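Local coordinates for protein induced by osmotic stress (Scheffersomyces stipitis, PDB 5YWN) that probably reduces haloketones and related carbonyl compounds to alcohols with NADPH as cofactor, being a dihydroflavonol-4-reductase-like member of the short-chain dehydrogenase family, at residues E94-A99 / V160-G165; A145-L150 / S166-E171; S124-M129 / N191-F196. The protein carries 1 engineered substitution. All blocks are in the same frame, centred on the assembly; numbering follows the deposited sequence.

Interaction 1: residues E94-A99 / V160-G165; sequences EILIPA and VLAYFG. With NAP (NADP nicotinamide-adenine-dinucleotide phosphate), chain B.
Closest at L96 and A162, whose CA atoms lie 6.3 Å apart, helix segments 94-99 and 160-165 run almost parallel, with 10° between their directions and their axes 8.4 Å apart. The small A162 allows this approach, its methyl entering the fork of I95, whose CG2 and CD1 each stand 3.8 Å from A162 CB. With I95 CG2 anti to the backbone N (CG1 at chi1 -63°), that methyl also lies over the A162 carbonyl, 3.5 Å from its O. L96 works from the next position: its CD2 branch rests 3.6 Å from A162 O and runs on to G165, 3.7 Å from its carbonyl carbon, where a side chain would crowd it. Packing alone joins the segments: I95 and L96 lie against A162 CB and the backbone of 162-165. Y163 points away from 94-99 and carries its ring to the cofactor, setting OH 3.4 Å from NAP C6N; with K167 it has the Tyr-x-x-x-Lys spacing of short-chain dehydrogenases. P98, whose N makes no bond to the preceding turn and kinks the helix, sets CB 3.7 Å from the adenine amino nitrogen NAP N6A. The parent helices 91-113 and 159-181 follow strands 74-79 and 119-123 of the parallel Rossmann sheet. Helix 152-155 closes over L96 through Y152 and S155, F86 meets the Y163 ring edge-to-face, and helix 132-135 packs on F164.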
loop_
_atom_site.group_PDB
_atom_site.type_symbol
_atom_site.label_atom_id
_atom_site.label_comp_id
_atom_site.label_asym_id
_atom_site.label_seq_id
_atom_site.Cartn_x
_atom_site.Cartn_y
_atom_site.Cartn_z
ATOM N N GLU A 94 -18.692 4.656 2.076
ATOM C CA GLU A 94 -17.400 5.217 2.198
ATOM C C GLU A 94 -16.212 4.277 2.195
ATOM O O GLU A 94 -15.125 4.705 1.985
ATOM C CB GLU A 94 -17.343 6.115 3.421
ATOM C CG GLU A 94 -18.368 7.220 3.458
ATOM C CD GLU A 94 -18.235 8.066 4.702
ATOM O OE1 GLU A 94 -19.145 8.091 5.530
ATOM O OE2 GLU A 94 -17.189 8.664 4.846
ATOM N N ILE A 95 -16.432 3.022 2.455
ATOM C CA ILE A 95 -15.337 2.105 2.448
ATOM C C ILE A 95 -15.533 0.950 1.462
ATOM O O ILE A 95 -14.772 0.769 0.610
ATOM C CB ILE A 95 -15.082 1.579 3.866
ATOM C CG1 ILE A 95 -14.671 2.707 4.794
ATOM C CG2 ILE A 95 -14.051 0.483 3.858
ATOM C CD1 ILE A 95 -14.565 2.334 6.232
ATOM N N LEU A 96 -16.578 0.177 1.651
ATOM C CA LEU A 96 -16.792 -0.996 0.873
ATOM C C LEU A 96 -17.078 -0.785 -0.603
ATOM O O LEU A 96 -16.421 -1.329 -1.370
ATOM C CB LEU A 96 -17.846 -1.858 1.513
ATOM C CG LEU A 96 -17.505 -2.543 2.827
ATOM C CD1 LEU A 96 -18.765 -2.813 3.574
ATOM C CD2 LEU A 96 -16.719 -3.807 2.647
ATOM N N ILE A 97 -18.023 0.048 -0.953
ATOM C CA ILE A 97 -18.373 0.262 -2.333
ATOM C C ILE A 97 -17.261 0.874 -3.206
ATOM O O ILE A 97 -16.951 0.331 -4.188
ATOM C CB ILE A 97 -19.683 1.043 -2.445
ATOM C CG1 ILE A 97 -20.822 0.202 -1.957
ATOM C CG2 ILE A 97 -19.966 1.492 -3.845
ATOM C CD1 ILE A 97 -22.060 0.993 -1.753
ATOM N N PRO A 98 -16.587 1.917 -2.775
ATOM C CA PRO A 98 -15.486 2.447 -3.571
ATOM C C PRO A 98 -14.390 1.442 -3.806
ATOM O O PRO A 98 -13.892 1.455 -4.855
ATOM C CB PRO A 98 -14.973 3.578 -2.733
ATOM C CG PRO A 98 -16.112 4.011 -1.973
ATOM C CD PRO A 98 -16.833 2.765 -1.623
ATOM N N ALA A 99 -14.027 0.638 -2.837
ATOM C CA ALA A 99 -13.077 -0.371 -3.102
ATOM C C ALA A 99 -13.573 -1.438 -4.074
ATOM O O ALA A 99 -12.933 -1.725 -5.011
ATOM C CB ALA A 99 -12.666 -1.010 -1.810
ATOM N N VAL A 160 -13.019 -0.380 10.817
ATOM C CA VAL A 160 -11.913 -1.278 10.654
ATOM C C VAL A 160 -12.277 -2.560 9.941
ATOM O O VAL A 160 -11.625 -2.921 9.048
ATOM C CB VAL A 160 -11.216 -1.578 12.000
ATOM C CG1 VAL A 160 -10.186 -2.656 11.878
ATOM C CG2 VAL A 160 -10.582 -0.336 12.561
ATOM N N LEU A 161 -13.354 -3.199 10.355
ATOM C CA LEU A 161 -13.866 -4.371 9.704
ATOM C C LEU A 161 -14.278 -4.092 8.286
ATOM O O LEU A 161 -14.084 -4.885 7.471
ATOM C CB LEU A 161 -14.995 -4.989 10.462
ATOM C CG LEU A 161 -14.653 -5.876 11.636
ATOM C CD1 LEU A 161 -15.822 -6.557 12.271
ATOM C CD2 LEU A 161 -13.490 -6.782 11.383
ATOM N N ALA A 162 -14.810 -2.929 8.026
ATOM C CA ALA A 162 -15.132 -2.521 6.712
ATOM C C ALA A 162 -13.902 -2.456 5.808
ATOM O O ALA A 162 -13.963 -2.893 4.743
ATOM C CB ALA A 162 -15.844 -1.220 6.735
ATOM N N TYR A 163 -12.790 -1.944 6.295
ATOM C CA TYR A 163 -11.552 -1.920 5.523
ATOM C C TYR A 163 -11.090 -3.312 5.209
ATOM O O TYR A 163 -10.794 -3.579 4.123
ATOM C CB TYR A 163 -10.433 -1.159 6.204
ATOM C CG TYR A 163 -9.125 -1.187 5.464
ATOM C CD1 TYR A 163 -8.920 -0.418 4.368
ATOM C CD2 TYR A 163 -8.114 -2.002 5.866
ATOM C CE1 TYR A 163 -7.736 -0.452 3.695
ATOM C CE2 TYR A 163 -6.909 -2.027 5.211
ATOM C CZ TYR A 163 -6.739 -1.262 4.113
ATOM O OH TYR A 163 -5.586 -1.317 3.480
ATOM N N PHE A 164 -11.145 -4.204 6.165
ATOM C CA PHE A 164 -10.765 -5.574 5.965
ATOM C C PHE A 164 -11.614 -6.200 4.874
ATOM O O PHE A 164 -11.114 -6.798 4.003
ATOM C CB PHE A 164 -11.014 -6.367 7.239
ATOM C CG PHE A 164 -9.821 -6.571 8.091
ATOM C CD1 PHE A 164 -9.391 -5.601 8.923
ATOM C CD2 PHE A 164 -9.172 -7.763 8.097
ATOM C CE1 PHE A 164 -8.316 -5.800 9.722
ATOM C CE2 PHE A 164 -8.099 -7.967 8.889
ATOM C CZ PHE A 164 -7.669 -6.986 9.705
ATOM N N GLY A 165 -12.905 -6.003 4.939
ATOM C CA GLY A 165 -13.806 -6.455 3.941
ATOM C C GLY A 165 -13.584 -5.824 2.595
ATOM O O GLY A 165 -13.589 -6.508 1.654
HETATM P PA NAP B . -3.268 6.595 1.607
HETATM O O1A NAP B . -1.889 7.178 1.796
HETATM O O2A NAP B . -4.461 7.256 2.255
HETATM O O5B NAP B . -3.554 6.479 0.026
HETATM C C5B NAP B . -4.890 6.393 -0.463
HETATM C C4B NAP B . -5.020 7.196 -1.751
HETATM O O4B NAP B . -6.130 6.718 -2.518
HETATM C C3B NAP B . -5.250 8.673 -1.468
HETATM O O3B NAP B . -4.189 9.465 -2.010
HETATM C C2B NAP B . -6.572 9.030 -2.120
HETATM O O2B NAP B . -6.395 10.055 -3.093
HETATM C C1B NAP B . -7.085 7.753 -2.769
HETATM N N9A NAP B . -8.402 7.382 -2.193
HETATM C C8A NAP B . -8.625 7.017 -0.915
HETATM N N7A NAP B . -9.940 6.744 -0.718
HETATM C C5A NAP B . -10.580 6.934 -1.886
HETATM C C6A NAP B . -11.974 6.822 -2.374
HETATM N N6A NAP B . -12.978 6.441 -1.548
HETATM N N1A NAP B . -12.210 7.115 -3.672
HETATM C C2A NAP B . -11.228 7.496 -4.512
HETATM N N3A NAP B . -9.944 7.617 -4.129
HETATM C C4A NAP B . -9.561 7.356 -2.856
HETATM O O3 NAP B . -3.232 5.053 2.071
HETATM P PN NAP B . -1.893 4.178 1.893
HETATM O O1N NAP B . -1.423 3.750 3.262
HETATM O O2N NAP B . -0.956 4.928 0.976
HETATM O O5D NAP B . -2.425 2.874 1.112
HETATM C C5D NAP B . -2.185 2.720 -0.285
HETATM C C4D NAP B . -2.835 1.435 -0.783
HETATM O O4D NAP B . -2.078 0.299 -0.352
HETATM C C3D NAP B . -4.252 1.277 -0.253
HETATM O O3D NAP B . -5.199 1.288 -1.326
HETATM C C2D NAP B . -4.287 -0.049 0.480
HETATM O O2D NAP B . -5.272 -0.917 -0.089
HETATM C C1D NAP B . -2.896 -0.648 0.342
HETATM N N1N NAP B . -2.337 -0.936 1.666
HETATM C C2N NAP B . -1.599 -0.009 2.291
HETATM C C3N NAP B . -1.060 -0.261 3.548
HETATM C C7N NAP B . -0.235 0.782 4.241
HETATM O O7N NAP B . 0.019 0.653 5.427
HETATM N N7N NAP B . 0.200 1.828 3.538
HETATM C C4N NAP B . -1.293 -1.486 4.155
HETATM C C5N NAP B . -2.060 -2.429 3.488
HETATM C C6N NAP B . -2.575 -2.127 2.233
HETATM P P2B NAP B . -6.526 11.605 -2.679
HETATM O O1X NAP B . -6.950 12.289 -3.958
HETATM O O2X NAP B . -7.576 11.606 -1.595
HETATM O O3X NAP B . -5.141 11.974 -2.205
#

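Interaction 2: residues A145-L150 / S166-E171. With NAP (NADP nicotinamide-adenine-dinucleotide phosphate), chain B.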
loop_
_atom_site.group_PDB
_atom_site.type_symbol
_atom_site.label_atom_id
_atom_site.label_comp_id
_atom_site.label_asym_id
_atom_site.label_seq_id
_atom_site.Cartn_x
_atom_site.Cartn_y
_atom_site.Cartn_z
ATOM N N ALA A 145 -1.736 -18.278 -0.383
ATOM C CA ALA A 145 -3.003 -18.964 -0.456
ATOM C C ALA A 145 -4.129 -18.511 0.505
ATOM O O ALA A 145 -5.224 -18.930 0.372
ATOM C CB ALA A 145 -2.790 -20.439 -0.307
ATOM N N SER A 146 -3.797 -17.725 1.496
ATOM C CA SER A 146 -4.681 -17.366 2.563
ATOM C C SER A 146 -5.753 -16.372 2.141
ATOM O O SER A 146 -5.474 -15.428 1.509
ATOM C CB SER A 146 -3.913 -16.790 3.757
ATOM O OG SER A 146 -2.879 -17.571 4.190
ATOM N N TRP A 147 -6.973 -16.647 2.534
ATOM C CA TRP A 147 -8.105 -15.776 2.321
ATOM C C TRP A 147 -8.873 -15.512 3.621
ATOM O O TRP A 147 -9.072 -16.385 4.390
ATOM C CB TRP A 147 -9.015 -16.319 1.236
ATOM C CG TRP A 147 -8.525 -16.113 -0.141
ATOM C CD1 TRP A 147 -7.899 -17.002 -0.896
ATOM C CD2 TRP A 147 -8.618 -14.925 -0.927
ATOM N NE1 TRP A 147 -7.609 -16.484 -2.103
ATOM C CE2 TRP A 147 -8.033 -15.197 -2.145
ATOM C CE3 TRP A 147 -9.142 -13.671 -0.715
ATOM C CZ2 TRP A 147 -7.942 -14.258 -3.129
ATOM C CZ3 TRP A 147 -9.050 -12.766 -1.665
ATOM C CH2 TRP A 147 -8.454 -13.045 -2.869
ATOM N N SER A 148 -9.258 -14.282 3.827
ATOM C CA SER A 148 -10.030 -13.930 4.967
ATOM C C SER A 148 -11.400 -14.588 4.995
ATOM O O SER A 148 -12.053 -14.677 4.030
ATOM C CB SER A 148 -10.185 -12.436 5.087
ATOM O OG SER A 148 -11.082 -12.109 6.072
ATOM N N SER A 149 -11.797 -15.001 6.165
ATOM C CA SER A 149 -13.096 -15.535 6.398
ATOM C C SER A 149 -14.191 -14.532 6.722
ATOM O O SER A 149 -15.301 -14.915 6.877
ATOM C CB SER A 149 -13.040 -16.615 7.468
ATOM O OG SER A 149 -12.575 -16.155 8.672
ATOM N N LEU A 150 -13.859 -13.267 6.849
ATOM C CA LEU A 150 -14.850 -12.280 7.175
ATOM C C LEU A 150 -15.913 -12.155 6.118
ATOM O O LEU A 150 -15.625 -12.079 4.980
ATOM C CB LEU A 150 -14.220 -10.939 7.342
ATOM C CG LEU A 150 -15.006 -9.803 7.963
ATOM C CD1 LEU A 150 -15.229 -10.069 9.432
ATOM C CD2 LEU A 150 -14.165 -8.576 7.806
ATOM N N SER A 166 -13.304 -4.543 2.567
ATOM C CA SER A 166 -13.117 -3.828 1.339
ATOM C C SER A 166 -11.988 -4.451 0.539
ATOM O O SER A 166 -12.111 -4.595 -0.607
ATOM C CB SER A 166 -12.822 -2.331 1.552
ATOM O OG SER A 166 -11.573 -2.044 2.038
ATOM N N LYS A 167 -10.912 -4.794 1.192
ATOM C CA LYS A 167 -9.810 -5.420 0.537
ATOM C C LYS A 167 -10.057 -6.853 0.052
ATOM O O LYS A 167 -9.789 -7.161 -1.042
ATOM C CB LYS A 167 -8.526 -5.273 1.355
ATOM C CG LYS A 167 -8.204 -3.910 1.868
ATOM C CD LYS A 167 -8.038 -2.876 0.802
ATOM C CE LYS A 167 -7.029 -3.280 -0.199
ATOM N NZ LYS A 167 -6.687 -2.202 -1.125
ATOM N N GLN A 168 -10.633 -7.676 0.896
ATOM C CA GLN A 168 -10.916 -9.018 0.549
ATOM C C GLN A 168 -11.856 -9.104 -0.642
ATOM O O GLN A 168 -11.581 -9.795 -1.516
ATOM C CB GLN A 168 -11.573 -9.719 1.732
ATOM C CG GLN A 168 -11.888 -11.179 1.524
ATOM C CD GLN A 168 -13.025 -11.731 2.379
ATOM O OE1 GLN A 168 -13.678 -12.649 1.987
ATOM N NE2 GLN A 168 -13.223 -11.179 3.540
ATOM N N PHE A 169 -12.950 -8.381 -0.607
ATOM C CA PHE A 169 -13.934 -8.362 -1.670
ATOM C C PHE A 169 -13.517 -7.744 -3.014
ATOM O O PHE A 169 -13.786 -8.273 -4.015
ATOM C CB PHE A 169 -15.313 -7.935 -1.174
ATOM C CG PHE A 169 -15.831 -8.827 -0.104
ATOM C CD1 PHE A 169 -16.208 -10.086 -0.385
ATOM C CD2 PHE A 169 -15.820 -8.437 1.183
ATOM C CE1 PHE A 169 -16.612 -10.943 0.611
ATOM C CE2 PHE A 169 -16.209 -9.280 2.185
ATOM C CZ PHE A 169 -16.603 -10.530 1.898
ATOM N N ALA A 170 -12.809 -6.656 -2.954
ATOM C CA ALA A 170 -12.236 -6.099 -4.132
ATOM C C ALA A 170 -11.257 -7.047 -4.787
ATOM O O ALA A 170 -11.384 -7.267 -5.911
ATOM C CB ALA A 170 -11.596 -4.792 -3.844
ATOM N N GLU A 171 -10.355 -7.653 -4.036
ATOM C CA GLU A 171 -9.416 -8.611 -4.579
ATOM C C GLU A 171 -10.069 -9.858 -5.185
ATOM O O GLU A 171 -9.726 -10.244 -6.242
ATOM C CB GLU A 171 -8.303 -8.996 -3.604
ATOM C CG GLU A 171 -7.111 -9.676 -4.278
ATOM C CD GLU A 171 -6.131 -10.438 -3.401
ATOM O OE1 GLU A 171 -5.968 -10.156 -2.249
ATOM O OE2 GLU A 171 -5.529 -11.339 -3.931
HETATM P PA NAP B . -3.268 6.595 1.607
HETATM O O1A NAP B . -1.889 7.178 1.796
HETATM O O2A NAP B . -4.461 7.256 2.255
HETATM O O5B NAP B . -3.554 6.479 0.026
HETATM C C5B NAP B . -4.890 6.393 -0.463
HETATM C C4B NAP B . -5.020 7.196 -1.751
HETATM O O4B NAP B . -6.130 6.718 -2.518
HETATM C C3B NAP B . -5.250 8.673 -1.468
HETATM O O3B NAP B . -4.189 9.465 -2.010
HETATM C C2B NAP B . -6.572 9.030 -2.120
HETATM O O2B NAP B . -6.395 10.055 -3.093
HETATM C C1B NAP B . -7.085 7.753 -2.769
HETATM N N9A NAP B . -8.402 7.382 -2.193
HETATM C C8A NAP B . -8.625 7.017 -0.915
HETATM N N7A NAP B . -9.940 6.744 -0.718
HETATM C C5A NAP B . -10.580 6.934 -1.886
HETATM C C6A NAP B . -11.974 6.822 -2.374
HETATM N N6A NAP B . -12.978 6.441 -1.548
HETATM N N1A NAP B . -12.210 7.115 -3.672
HETATM C C2A NAP B . -11.228 7.496 -4.512
HETATM N N3A NAP B . -9.944 7.617 -4.129
HETATM C C4A NAP B . -9.561 7.356 -2.856
HETATM O O3 NAP B . -3.232 5.053 2.071
HETATM P PN NAP B . -1.893 4.178 1.893
HETATM O O1N NAP B . -1.423 3.750 3.262
HETATM O O2N NAP B . -0.956 4.928 0.976
HETATM O O5D NAP B . -2.425 2.874 1.112
HETATM C C5D NAP B . -2.185 2.720 -0.285
HETATM C C4D NAP B . -2.835 1.435 -0.783
HETATM O O4D NAP B . -2.078 0.299 -0.352
HETATM C C3D NAP B . -4.252 1.277 -0.253
HETATM O O3D NAP B . -5.199 1.288 -1.326
HETATM C C2D NAP B . -4.287 -0.049 0.480
HETATM O O2D NAP B . -5.272 -0.917 -0.089
HETATM C C1D NAP B . -2.896 -0.648 0.342
HETATM N N1N NAP B . -2.337 -0.936 1.666
HETATM C C2N NAP B . -1.599 -0.009 2.291
HETATM C C3N NAP B . -1.060 -0.261 3.548
HETATM C C7N NAP B . -0.235 0.782 4.241
HETATM O O7N NAP B . 0.019 0.653 5.427
HETATM N N7N NAP B . 0.200 1.828 3.538
HETATM C C4N NAP B . -1.293 -1.486 4.155
HETATM C C5N NAP B . -2.060 -2.429 3.488
HETATM C C6N NAP B . -2.575 -2.127 2.233
HETATM P P2B NAP B . -6.526 11.605 -2.679
HETATM O O1X NAP B . -6.950 12.289 -3.958
HETATM O O2X NAP B . -7.576 11.606 -1.595
HETATM O O3X NAP B . -5.141 11.974 -2.205
HETATM O O HOH W 1 -11.347 -9.386 5.040
HETATM O O HOH W 2 -15.565 -14.238 3.071
#
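Facing each other at S148 and Q168, with CA atoms 6.7 Å apart, the irregular loop 145-150, between helices 132-135 and 152-155, lies along 166-171 of helix 159-181, which also carries the NADP-binding Y163 and K167. Q168 makes the polar link: CG anti to the backbone N (chi1 -178°) and an extended chain carry its amide across to the loop. NE2 donates to L150 O over 2.9 Å, nearly straight at 167°, with the acceptor close to the amide plane. Water 1 takes a second bond from NE2 and donates to S148 OG, while water 2 donates to both Q168 OE1, at 2.7 Å, and L150 O. R172 also holds OE1, fixing the amide's rotation. S148 OG accepts from L150 N at 3.1 Å, an ST turn, and is bonded to S130 O. One face of the F169 ring lies beneath the Q168 amide carbon, CD 3.8 Å above the plane and displaced toward the ring's edge, and CZ comes to 3.6 Å from L150 O. The indole of W147 crosses E171, its CH2 3.5 Å from E171 CD with ring and carboxylate 42° apart; the ring edge faces Q168 O. The buried carboxylate is paired with R258 and also bonded to W175, S124 and N191. So many donors would probably keep E171 ionised, while an amide and a water together satisfy the buried L150 carbonyl.

Interaction 3: residues S124-M129 / N191-F196; sequences SSVVAM and NPVYIF. With NAP (NADP nicotinamide-adenine-dinucleotide phosphate), chain B.
V126 N donates to P192 O over 3.0 Å at 161°, the donor standing 46° out of the carbonyl plane. A weak bond from S125 OG, 3.5 Å long, reaches the same P192 O. S125 OG meanwhile accepts from V127 N, forming an ST turn. N191 ND2 gives S125 O a weak bond at 3.5 Å; its stronger partner is E171 OE1, and N191 OD1 is held by T189 OG1. Segment 124-129 follows strand 119-123, and 191-196 begins with the last two residues of its parallel neighbour 186-192 in the Rossmann sheet; at these C-terminal strand ends they cradle the nicotinamide: S125 OG lies 3.3 Å from NAP C5N, while I195 N donates to the carboxamide oxygen NAP O7N at 3.2 Å. N191, with CG beside its own backbone N (chi1 -59°), slots its amide between S124 CB and the methyl of M129, whose CE comes within 3.4 Å of ND2. A leucine in place of N191 would probably leave E171 OE1 and T189 OG1 each short of a hydrogen-bond partner within the core. P192 CD lies against S124 O, and beyond it V126 CB meets V193 CG1 at 4.0 Å.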
loop_
_atom_site.group_PDB
_atom_site.type_symbol
_atom_site.label_atom_id
_atom_site.label_comp_id
_atom_site.label_asym_id
_atom_site.label_seq_id
_atom_site.Cartn_x
_atom_site.Cartn_y
_atom_site.Cartn_z
ATOM N N SER A 124 -3.603 -4.942 -2.959
ATOM C CA SER A 124 -4.442 -5.522 -1.953
ATOM C C SER A 124 -3.823 -5.258 -0.584
ATOM O O SER A 124 -3.287 -4.228 -0.374
ATOM C CB SER A 124 -4.674 -7.002 -2.193
ATOM O OG SER A 124 -5.753 -7.509 -1.510
ATOM N N SER A 125 -3.997 -6.195 0.328
ATOM C CA SER A 125 -3.482 -6.131 1.662
ATOM C C SER A 125 -3.501 -7.474 2.378
ATOM O O SER A 125 -4.265 -8.316 2.065
ATOM C CB SER A 125 -4.259 -5.112 2.476
ATOM O OG SER A 125 -3.915 -5.136 3.797
ATOM N N VAL A 126 -2.740 -7.572 3.440
ATOM C CA VAL A 126 -2.784 -8.731 4.289
ATOM C C VAL A 126 -4.182 -8.934 4.873
ATOM O O VAL A 126 -4.527 -9.993 5.131
ATOM C CB VAL A 126 -1.739 -8.707 5.418
ATOM C CG1 VAL A 126 -2.071 -7.690 6.469
ATOM C CG2 VAL A 126 -1.512 -10.092 5.965
ATOM N N VAL A 127 -4.942 -7.870 5.016
ATOM C CA VAL A 127 -6.283 -7.903 5.537
ATOM C C VAL A 127 -7.246 -8.690 4.663
ATOM O O VAL A 127 -8.236 -9.129 5.138
ATOM C CB VAL A 127 -6.846 -6.539 5.937
ATOM C CG1 VAL A 127 -5.864 -5.807 6.821
ATOM C CG2 VAL A 127 -7.243 -5.723 4.737
ATOM N N ALA A 128 -6.908 -8.835 3.402
ATOM C CA ALA A 128 -7.598 -9.717 2.487
ATOM C C ALA A 128 -7.439 -11.202 2.826
ATOM O O ALA A 128 -8.210 -11.972 2.446
ATOM C CB ALA A 128 -7.258 -9.433 1.038
ATOM N N MET A 129 -6.383 -11.525 3.521
ATOM C CA MET A 129 -5.972 -12.857 3.790
ATOM C C MET A 129 -6.320 -13.392 5.163
ATOM O O MET A 129 -6.101 -14.508 5.455
ATOM C CB MET A 129 -4.480 -12.935 3.611
ATOM C CG MET A 129 -3.947 -12.334 2.344
ATOM S SD MET A 129 -2.176 -12.352 2.245
ATOM C CE MET A 129 -1.947 -12.654 0.541
ATOM N N ASN A 191 0.104 -7.793 -1.656
ATOM C CA ASN A 191 -0.597 -7.909 -0.393
ATOM C C ASN A 191 0.318 -7.535 0.802
ATOM O O ASN A 191 0.956 -8.340 1.406
ATOM C CB ASN A 191 -1.207 -9.306 -0.216
ATOM C CG ASN A 191 -2.176 -9.671 -1.301
ATOM O OD1 ASN A 191 -1.841 -9.732 -2.414
ATOM N ND2 ASN A 191 -3.383 -9.892 -0.929
ATOM N N PRO A 192 0.422 -6.254 1.063
ATOM C CA PRO A 192 1.277 -5.771 2.142
ATOM C C PRO A 192 0.674 -5.791 3.539
ATOM O O PRO A 192 -0.483 -5.688 3.718
ATOM C CB PRO A 192 1.591 -4.339 1.743
ATOM C CG PRO A 192 0.861 -4.097 0.545
ATOM C CD PRO A 192 -0.134 -5.145 0.327
ATOM N N VAL A 193 1.572 -5.848 4.501
ATOM C CA VAL A 193 1.333 -5.563 5.896
ATOM C C VAL A 193 1.479 -4.055 6.173
ATOM O O VAL A 193 1.431 -3.286 5.270
ATOM C CB VAL A 193 2.226 -6.415 6.822
ATOM C CG1 VAL A 193 1.997 -7.871 6.557
ATOM C CG2 VAL A 193 3.675 -6.045 6.658
ATOM N N TYR A 194 1.657 -3.661 7.417
ATOM C CA TYR A 194 1.842 -2.254 7.719
ATOM C C TYR A 194 3.055 -1.689 6.962
ATOM O O TYR A 194 4.108 -2.239 6.976
ATOM C CB TYR A 194 2.056 -2.006 9.202
ATOM C CG TYR A 194 0.883 -2.141 10.083
ATOM C CD1 TYR A 194 -0.120 -1.240 10.045
ATOM C CD2 TYR A 194 0.786 -3.161 10.960
ATOM C CE1 TYR A 194 -1.196 -1.333 10.843
ATOM C CE2 TYR A 194 -0.306 -3.290 11.781
ATOM C CZ TYR A 194 -1.303 -2.360 11.705
ATOM O OH TYR A 194 -2.368 -2.436 12.515
ATOM N N ILE A 195 2.846 -0.579 6.314
ATOM C CA ILE A 195 3.870 0.026 5.515
ATOM C C ILE A 195 4.544 1.231 6.201
ATOM O O ILE A 195 3.933 2.218 6.451
ATOM C CB ILE A 195 3.341 0.443 4.136
ATOM C CG1 ILE A 195 2.664 -0.717 3.406
ATOM C CG2 ILE A 195 4.441 1.061 3.318
ATOM C CD1 ILE A 195 2.099 -0.325 2.090
ATOM N N PHE A 196 5.827 1.089 6.446
ATOM C CA PHE A 196 6.657 2.115 7.030
ATOM C C PHE A 196 7.736 2.588 6.031
ATOM O O PHE A 196 8.042 1.935 5.107
ATOM C CB PHE A 196 7.364 1.674 8.321
ATOM C CG PHE A 196 6.472 1.173 9.407
ATOM C CD1 PHE A 196 5.168 1.552 9.518
ATOM C CD2 PHE A 196 6.972 0.319 10.343
ATOM C CE1 PHE A 196 4.393 1.069 10.524
ATOM C CE2 PHE A 196 6.202 -0.149 11.355
ATOM C CZ PHE A 196 4.917 0.207 11.442
HETATM P PA NAP B . -3.268 6.595 1.607
HETATM O O1A NAP B . -1.889 7.178 1.796
HETATM O O2A NAP B . -4.461 7.256 2.255
HETATM O O5B NAP B . -3.554 6.479 0.026
HETATM C C5B NAP B . -4.890 6.393 -0.463
HETATM C C4B NAP B . -5.020 7.196 -1.751
HETATM O O4B NAP B . -6.130 6.718 -2.518
HETATM C C3B NAP B . -5.250 8.673 -1.468
HETATM O O3B NAP B . -4.189 9.465 -2.010
HETATM C C2B NAP B . -6.572 9.030 -2.120
HETATM O O2B NAP B . -6.395 10.055 -3.093
HETATM C C1B NAP B . -7.085 7.753 -2.769
HETATM N N9A NAP B . -8.402 7.382 -2.193
HETATM C C8A NAP B . -8.625 7.017 -0.915
HETATM N N7A NAP B . -9.940 6.744 -0.718
HETATM C C5A NAP B . -10.580 6.934 -1.886
HETATM C C6A NAP B . -11.974 6.822 -2.374
HETATM N N6A NAP B . -12.978 6.441 -1.548
HETATM N N1A NAP B . -12.210 7.115 -3.672
HETATM C C2A NAP B . -11.228 7.496 -4.512
HETATM N N3A NAP B . -9.944 7.617 -4.129
HETATM C C4A NAP B . -9.561 7.356 -2.856
HETATM O O3 NAP B . -3.232 5.053 2.071
HETATM P PN NAP B . -1.893 4.178 1.893
HETATM O O1N NAP B . -1.423 3.750 3.262
HETATM O O2N NAP B . -0.956 4.928 0.976
HETATM O O5D NAP B . -2.425 2.874 1.112
HETATM C C5D NAP B . -2.185 2.720 -0.285
HETATM C C4D NAP B . -2.835 1.435 -0.783
HETATM O O4D NAP B . -2.078 0.299 -0.352
HETATM C C3D NAP B . -4.252 1.277 -0.253
HETATM O O3D NAP B . -5.199 1.288 -1.326
HETATM C C2D NAP B . -4.287 -0.049 0.480
HETATM O O2D NAP B . -5.272 -0.917 -0.089
HETATM C C1D NAP B . -2.896 -0.648 0.342
HETATM N N1N NAP B . -2.337 -0.936 1.666
HETATM C C2N NAP B . -1.599 -0.009 2.291
HETATM C C3N NAP B . -1.060 -0.261 3.548
HETATM C C7N NAP B . -0.235 0.782 4.241
HETATM O O7N NAP B . 0.019 0.653 5.427
HETATM N N7N NAP B . 0.200 1.828 3.538
HETATM C C4N NAP B . -1.293 -1.486 4.155
HETATM C C5N NAP B . -2.060 -2.429 3.488
HETATM C C6N NAP B . -2.575 -2.127 2.233
HETATM P P2B NAP B . -6.526 11.605 -2.679
HETATM O O1X NAP B . -6.950 12.289 -3.958
HETATM O O2X NAP B . -7.576 11.606 -1.595
HETATM O O3X NAP B . -5.141 11.974 -2.205
#

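In the fold
All three contacts are largely buried, but interaction 3 lies deepest, about 7 Å from the chain centre to its own, against about 15 Å for the other two. Interactions 1 and 2 use successive parts of helix 159-181: 160-165 packs without polar bonds on a near-parallel helix, 166-171 meets an irregular loop through amide, waters and carboxylate, with W147 partly exposed. Interaction 3 ties the loop after one strand to the end of its neighbour by one backbone bond and weaker side-chain bonds, and supplies the hydrogen bond from I195 N to the nicotinamide carboxamide. It meets interaction 2 through S148 N to A128 O. Interactions 1 and 3 both border the nicotinamide ring; interaction 1 also reaches the adenine through P98.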